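Local atomic coordinates of Low molecular weight phosphotyrosine protein phosphatase 1 (Drosophila melanogaster, PDB entry 7CUY), a protein that probably dephosphorylates tyrosine-phosphorylated proteins, as well as small aryl phosphates and acyl phosphates, in the manner of the low molecular weight phosphatases. Residues V21-T26 / V143-F148; S39-G44 / H68-I73; I56-K61 / G133-Y138. One frame throughout, in Å; residues are numbered along the deposited sequence.

Contact 1. Residues V21-T26 / V143-F148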
# COMPACT_ATOMS: atom_id res chain seq x y z
N VAL A 21 -4.71 -3.33 3.83
CA VAL A 21 -5.47 -4.40 4.48
C VAL A 21 -4.69 -5.72 4.43
O VAL A 21 -4.69 -6.50 5.41
CB VAL A 21 -6.86 -4.53 3.82
CG1 VAL A 21 -7.53 -5.81 4.27
CG2 VAL A 21 -7.74 -3.34 4.19
N VAL A 22 -4.03 -6.00 3.31
CA VAL A 22 -3.26 -7.23 3.21
C VAL A 22 -2.10 -7.20 4.20
O VAL A 22 -1.78 -8.22 4.82
CB VAL A 22 -2.79 -7.46 1.76
CG1 VAL A 22 -1.75 -8.55 1.69
CG2 VAL A 22 -3.98 -7.81 0.86
N MET A 23 -1.45 -6.04 4.38
CA MET A 23 -0.32 -5.98 5.30
C MET A 23 -0.78 -6.26 6.73
O MET A 23 -0.12 -7.01 7.47
CB MET A 23 0.39 -4.63 5.20
CG MET A 23 1.69 -4.50 6.00
SD MET A 23 3.13 -5.31 5.22
CE MET A 23 3.20 -6.78 6.18
N VAL A 24 -1.92 -5.69 7.13
CA VAL A 24 -2.43 -5.93 8.47
C VAL A 24 -2.78 -7.40 8.65
O VAL A 24 -2.42 -8.01 9.66
CB VAL A 24 -3.64 -5.01 8.76
CG1 VAL A 24 -4.36 -5.46 10.01
CG2 VAL A 24 -3.15 -3.60 8.95
N ASP A 25 -3.44 -7.99 7.66
CA ASP A 25 -3.74 -9.42 7.69
C ASP A 25 -2.46 -10.25 7.72
O ASP A 25 -2.38 -11.27 8.42
CB ASP A 25 -4.58 -9.80 6.47
CG ASP A 25 -5.00 -11.25 6.49
OD1 ASP A 25 -5.41 -11.74 7.57
OD2 ASP A 25 -4.91 -11.90 5.42
N THR A 26 -1.45 -9.82 6.98
CA THR A 26 -0.19 -10.54 6.96
C THR A 26 0.50 -10.48 8.31
O THR A 26 1.00 -11.50 8.81
CB THR A 26 0.69 -9.97 5.85
OG1 THR A 26 0.12 -10.30 4.59
CG2 THR A 26 2.10 -10.51 5.93
N VAL A 143 1.99 -11.52 -1.84
CA VAL A 143 3.35 -12.00 -1.95
C VAL A 143 4.35 -10.95 -1.46
O VAL A 143 5.26 -11.25 -0.69
CB VAL A 143 3.65 -12.43 -3.39
CG1 VAL A 143 5.14 -12.76 -3.57
CG2 VAL A 143 2.76 -13.64 -3.79
N ALA A 144 4.19 -9.70 -1.90
CA ALA A 144 5.13 -8.65 -1.53
C ALA A 144 5.12 -8.39 -0.03
O ALA A 144 6.17 -8.26 0.60
CB ALA A 144 4.80 -7.36 -2.29
N CYS A 145 3.93 -8.29 0.56
CA CYS A 145 3.84 -7.95 1.98
C CYS A 145 4.50 -9.01 2.85
O CYS A 145 5.26 -8.68 3.77
CB CYS A 145 2.38 -7.77 2.40
SG CYS A 145 1.60 -6.21 1.84
N ALA A 146 4.21 -10.28 2.58
CA ALA A 146 4.87 -11.36 3.31
C ALA A 146 6.39 -11.23 3.24
O ALA A 146 7.08 -11.26 4.26
CB ALA A 146 4.41 -12.70 2.73
N ALA A 147 6.92 -11.08 2.02
CA ALA A 147 8.37 -11.05 1.84
C ALA A 147 9.00 -9.87 2.57
O ALA A 147 10.00 -10.03 3.27
CB ALA A 147 8.72 -11.01 0.35
N PHE A 148 8.40 -8.68 2.43
CA PHE A 148 8.87 -7.52 3.20
C PHE A 148 8.83 -7.80 4.70
O PHE A 148 9.80 -7.53 5.43
CB PHE A 148 8.02 -6.29 2.91
CG PHE A 148 8.33 -5.13 3.81
CD1 PHE A 148 7.48 -4.79 4.84
CD2 PHE A 148 9.49 -4.39 3.64
CE1 PHE A 148 7.76 -3.72 5.69
CE2 PHE A 148 9.78 -3.32 4.47
CZ PHE A 148 8.91 -2.99 5.51
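Met23 lies alongside Cys145, and its side chain is in touch with that residue almost from root to tip. At the start, Met23 CB is 3.9 Å from Cys145 SG. CG leaves anti to the backbone N (chi1 -173°), and bends at the next two torsions then turn the thioether toward helix 132-153. SD therefore reaches Cys145 on two atoms, CB and SG, each 3.8 Å away from the sulfur of Met23. The methyl goes furthest: Met23 CE stops 3.7 Å from Cys145 O. Met23 SD also comes obliquely to the Phe148 ring, 4.4 Å from CD1. The two helices cross here at -46°, their axes 9.2 Å apart, on the same side of the parallel sheet of this alpha/beta fold. Helix 15-29 belongs to the beta-alpha-beta crossover from strand 3-9 to strand 35-41. Met7 of strand 3-9 touches both Met23 and Cys145 from the sheet, while the Phe148 ring meets Tyr83 and Phe85 edge-to-face. Val22 adds CG1 against Cys145 SG, so that this thiol touches two apolar side chains of helix 15-29. Thr26 lays its methyl on the backbone of the partner helix, CG2 to Ala146 CA being 3.9 Å. Its hydroxyl turns back instead: Thr26 OG1 donates to Val22 O at 2.8 Å from above the carbonyl plane, and that oxygen also takes the Thr26 backbone N-H.

Contact 2. Residues S39-G44 / H68-I73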
# COMPACT_ATOMS: atom_id res chain seq x y z
N SER A 39 -2.63 4.00 5.08
CA SER A 39 -2.44 4.27 3.66
C SER A 39 -2.87 5.70 3.34
O SER A 39 -3.62 6.31 4.10
CB SER A 39 -3.20 3.26 2.78
OG SER A 39 -4.61 3.38 2.97
N ALA A 40 -2.37 6.24 2.23
CA ALA A 40 -2.79 7.59 1.83
C ALA A 40 -2.53 7.81 0.34
O ALA A 40 -1.92 6.97 -0.34
CB ALA A 40 -2.10 8.66 2.68
N ALA A 41 -2.99 8.97 -0.14
CA ALA A 41 -3.04 9.31 -1.56
C ALA A 41 -2.03 10.40 -1.90
O ALA A 41 -1.84 11.33 -1.11
CB ALA A 41 -4.43 9.80 -1.96
N ILE A 42 -1.39 10.27 -3.08
CA ILE A 42 -0.66 11.40 -3.67
C ILE A 42 -1.64 12.53 -3.98
O ILE A 42 -1.48 13.66 -3.50
CB ILE A 42 0.09 10.98 -4.95
CG1 ILE A 42 1.13 9.88 -4.72
CG2 ILE A 42 0.79 12.20 -5.61
CD1 ILE A 42 2.32 10.29 -3.89
N GLY A 43 -2.67 12.24 -4.80
CA GLY A 43 -3.62 13.25 -5.21
C GLY A 43 -4.86 13.33 -4.32
O GLY A 43 -5.18 12.40 -3.57
N GLY A 44 -5.58 14.45 -4.43
CA GLY A 44 -6.64 14.79 -3.51
C GLY A 44 -8.06 14.55 -3.97
O GLY A 44 -8.99 14.86 -3.22
N HIS A 68 -11.59 1.96 5.36
CA HIS A 68 -10.64 3.05 5.33
C HIS A 68 -11.28 4.28 4.66
O HIS A 68 -12.14 4.16 3.78
CB HIS A 68 -9.37 2.56 4.63
CG HIS A 68 -8.64 3.59 3.84
ND1 HIS A 68 -7.67 4.41 4.39
CD2 HIS A 68 -8.70 3.92 2.52
CE1 HIS A 68 -7.18 5.21 3.45
NE2 HIS A 68 -7.80 4.93 2.31
N ILE A 69 -10.89 5.46 5.14
CA ILE A 69 -11.31 6.73 4.55
C ILE A 69 -10.10 7.36 3.88
O ILE A 69 -9.04 7.50 4.50
CB ILE A 69 -11.88 7.69 5.61
CG1 ILE A 69 -13.02 7.03 6.39
CG2 ILE A 69 -12.38 8.96 4.93
CD1 ILE A 69 -13.81 8.02 7.23
N VAL A 70 -10.27 7.78 2.62
CA VAL A 70 -9.17 8.34 1.84
C VAL A 70 -8.66 9.62 2.48
O VAL A 70 -9.41 10.59 2.67
CB VAL A 70 -9.61 8.60 0.39
CG1 VAL A 70 -8.51 9.33 -0.37
CG2 VAL A 70 -9.98 7.30 -0.30
N ARG A 71 -7.36 9.66 2.76
CA ARG A 71 -6.69 10.90 3.10
C ARG A 71 -5.48 11.07 2.19
O ARG A 71 -4.99 10.11 1.57
CB ARG A 71 -6.24 10.92 4.58
CG ARG A 71 -4.88 10.30 4.83
CD ARG A 71 -4.41 10.51 6.27
NE ARG A 71 -3.28 9.66 6.63
CZ ARG A 71 -2.00 9.98 6.44
NH1 ARG A 71 -1.67 11.15 5.89
NH2 ARG A 71 -1.04 9.13 6.80
N GLN A 72 -5.01 12.31 2.10
CA GLN A 72 -3.87 12.63 1.27
C GLN A 72 -2.59 12.62 2.11
O GLN A 72 -2.60 12.98 3.29
CB GLN A 72 -4.05 13.99 0.60
CG GLN A 72 -3.27 14.13 -0.68
CD GLN A 72 -3.46 15.48 -1.31
OE1 GLN A 72 -4.18 16.32 -0.78
NE2 GLN A 72 -2.82 15.69 -2.46
N ILE A 73 -1.50 12.18 1.48
CA ILE A 73 -0.21 12.18 2.15
C ILE A 73 0.14 13.61 2.56
O ILE A 73 -0.24 14.59 1.91
CB ILE A 73 0.85 11.57 1.21
CG1 ILE A 73 2.20 11.38 1.92
CG2 ILE A 73 1.05 12.44 -0.03
CD1 ILE A 73 3.22 10.58 1.08
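Ala41 and Gln72 pair in a single bridge of parallel pattern, Ala41 N giving its hydrogen to Arg71 O (2.9 Å) and Ala41 O taking a nearly straight bond from Ile73 N (2.7 Å, 175°). Gln72 runs its side chain out extended past the end of strand 35-41, beside Ile42 to Gly44, so that NE2 reaches Ile42 O at 2.6 Å, with the acceptor lying in the amide plane. A leucine here would probably leave Ile42 O without this N-H and the turn through Gly43 and Gly44 less firmly held. Ala40 CB stands over the centre of one face of the Arg71 guanidinium, 4.0 Å above it, while Asp38 and Asp77 take the charge in salt bridges. Further back, Ser39 OG sits over one face of the His68 ring, 3.2 Å from CE1, offset toward the rim. That hydroxyl bonds to Glu20 and Asn12, and His68 NE2 also bonds to Asn12. Ile42 and Gly43 bond by backbone to Cys9, probably the nucleophile, and Leu10. Segment 68-73 thus satisfies the backbone of Ala41 and the carbonyl of Ile42 beside the phosphate-binding loop.

Contact 3. Residues I56-K61 / G133-Y138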
# COMPACT_ATOMS: atom_id res chain seq x y z
N ILE A 56 -13.15 -3.02 -2.37
CA ILE A 56 -13.88 -3.59 -1.23
C ILE A 56 -14.34 -5.00 -1.55
O ILE A 56 -14.12 -5.94 -0.77
CB ILE A 56 -15.05 -2.67 -0.84
CG1 ILE A 56 -14.50 -1.36 -0.29
CG2 ILE A 56 -15.94 -3.35 0.17
CD1 ILE A 56 -15.51 -0.24 -0.22
N SER A 57 -14.93 -5.20 -2.73
CA SER A 57 -15.45 -6.51 -3.06
C SER A 57 -14.33 -7.53 -3.21
O SER A 57 -14.49 -8.70 -2.83
CB SER A 57 -16.30 -6.44 -4.32
OG SER A 57 -17.41 -5.59 -4.07
N THR A 58 -13.18 -7.11 -3.76
CA THR A 58 -12.06 -8.03 -3.87
C THR A 58 -11.59 -8.51 -2.51
O THR A 58 -11.30 -9.70 -2.32
CB THR A 58 -10.89 -7.37 -4.62
OG1 THR A 58 -11.27 -7.12 -5.97
CG2 THR A 58 -9.69 -8.28 -4.60
N LEU A 59 -11.50 -7.60 -1.53
CA LEU A 59 -11.07 -8.01 -0.20
C LEU A 59 -12.08 -8.97 0.44
O LEU A 59 -11.70 -10.01 0.98
CB LEU A 59 -10.83 -6.78 0.68
CG LEU A 59 -9.60 -5.96 0.25
CD1 LEU A 59 -9.54 -4.57 0.94
CD2 LEU A 59 -8.31 -6.76 0.48
N GLN A 60 -13.38 -8.63 0.34
CA GLN A 60 -14.46 -9.52 0.78
C GLN A 60 -14.31 -10.92 0.21
O GLN A 60 -14.42 -11.91 0.93
CB GLN A 60 -15.81 -8.95 0.37
CG GLN A 60 -16.24 -7.70 1.09
CD GLN A 60 -17.74 -7.54 1.06
OE1 GLN A 60 -18.36 -7.58 -0.01
NE2 GLN A 60 -18.35 -7.35 2.23
N LYS A 61 -14.08 -11.02 -1.11
CA LYS A 61 -13.85 -12.31 -1.74
C LYS A 61 -12.83 -13.13 -0.97
O LYS A 61 -12.92 -14.37 -0.93
CB LYS A 61 -13.38 -12.10 -3.18
CG LYS A 61 -12.97 -13.35 -3.93
CD LYS A 61 -12.08 -13.00 -5.13
CE LYS A 61 -11.97 -14.15 -6.15
NZ LYS A 61 -13.24 -14.39 -6.90
N GLY A 133 -8.20 -6.40 -12.43
CA GLY A 133 -6.98 -5.73 -12.03
C GLY A 133 -6.83 -5.56 -10.53
O GLY A 133 -5.71 -5.41 -10.04
N PHE A 134 -7.95 -5.55 -9.81
CA PHE A 134 -7.89 -5.47 -8.36
C PHE A 134 -7.44 -6.80 -7.77
O PHE A 134 -6.65 -6.84 -6.82
CB PHE A 134 -9.25 -5.06 -7.80
CG PHE A 134 -9.67 -3.65 -8.16
CD1 PHE A 134 -10.05 -3.33 -9.46
CD2 PHE A 134 -9.72 -2.66 -7.19
CE1 PHE A 134 -10.44 -2.03 -9.79
CE2 PHE A 134 -10.11 -1.36 -7.51
CZ PHE A 134 -10.48 -1.05 -8.80
N GLU A 135 -7.94 -7.89 -8.35
CA GLU A 135 -7.52 -9.21 -7.91
C GLU A 135 -6.03 -9.42 -8.12
O GLU A 135 -5.35 -10.00 -7.27
CB GLU A 135 -8.35 -10.27 -8.63
CG GLU A 135 -7.79 -11.69 -8.58
CD GLU A 135 -7.92 -12.33 -7.20
OE1 GLU A 135 -8.67 -11.79 -6.35
OE2 GLU A 135 -7.26 -13.39 -6.98
N THR A 136 -5.47 -8.92 -9.24
CA THR A 136 -4.05 -9.18 -9.44
C THR A 136 -3.21 -8.32 -8.50
O THR A 136 -2.21 -8.79 -7.95
CB THR A 136 -3.62 -9.00 -10.91
OG1 THR A 136 -2.95 -7.76 -11.12
CG2 THR A 136 -4.80 -9.08 -11.83
N ALA A 137 -3.63 -7.07 -8.27
CA ALA A 137 -3.01 -6.26 -7.22
C ALA A 137 -3.05 -6.97 -5.87
O ALA A 137 -2.07 -6.97 -5.12
CB ALA A 137 -3.71 -4.90 -7.13
N TYR A 138 -4.20 -7.56 -5.53
CA TYR A 138 -4.30 -8.30 -4.28
C TYR A 138 -3.28 -9.44 -4.24
O TYR A 138 -2.52 -9.59 -3.27
CB TYR A 138 -5.73 -8.82 -4.08
CG TYR A 138 -5.84 -9.76 -2.90
CD1 TYR A 138 -6.13 -9.27 -1.64
CD2 TYR A 138 -5.65 -11.13 -3.05
CE1 TYR A 138 -6.21 -10.10 -0.55
CE2 TYR A 138 -5.74 -11.98 -1.96
CZ TYR A 138 -6.02 -11.46 -0.71
OH TYR A 138 -6.11 -12.29 0.39
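Leu59 CD2 and Thr58 CG2 come obliquely to the Tyr138 ring, and Thr58 OG1 to that of Phe134. The Leu59 methyl is 3.9 Å from Tyr138 CD1, while His62 stacks its own ring on that of Tyr138. The Phe134 ring heads away from Thr58, since CG is anti to the carbonyl carbon (chi1 -67°), and packs among Cys14, Asp52, Arg54 and Pro125. What Phe134 offers to Thr58 is its root: CB is 3.4 Å from Thr58 OG1. The helices cross at -55° with 9.5 Å between axes, and Thr58, whose CB is directed toward the partner helix, lies where the backbones come nearest, opposite Glu135. This sets helix 53-61, the next helix after strand 35-41, against the start of helix 132-153. The active site of the low molecular weight phosphatase fold is near: side chain to side chain, Phe134 is about 7 Å from both Asp124, probably the proton donor, and Arg15, probably also part of the active site. Thr58 divides its two branches, the hydroxyl bonding back to Arg54 O and CG2 lying 4.0 Å from Tyr138 CB. Toward the solvent, Lys61 runs roughly perpendicular to Glu135, with its CD 3.8 Å from Glu135 OE1. The charges themselves do not touch, NZ of Lys61 being 5.3 Å from OE1 of Glu135, and that carboxylate oxygen is hydrogen-bonded to His62 NE2.

In the fold
Contacts 1 and 3 share helix 132-153, which packs its middle on helix 15-29 and its start on helix 53-61. They meet where Val22 CG2 comes 3.5 Å from Tyr138 CE1 and where Val21 touches Leu59, so helices 15-29, 53-61 and 132-153 pack against one another. Contact 1 is the buried one, made largely of sulfur and apolar side-chain atoms without a hydrogen bond across it; contact 3 also lacks such bonds but runs outward to charged side chains at the surface. Contact 2 lies across the chain's centre from contact 1, about 19 Å away between centres. Partly buried, it relies on backbone and amide hydrogen bonds at a sheet edge instead of helix packing.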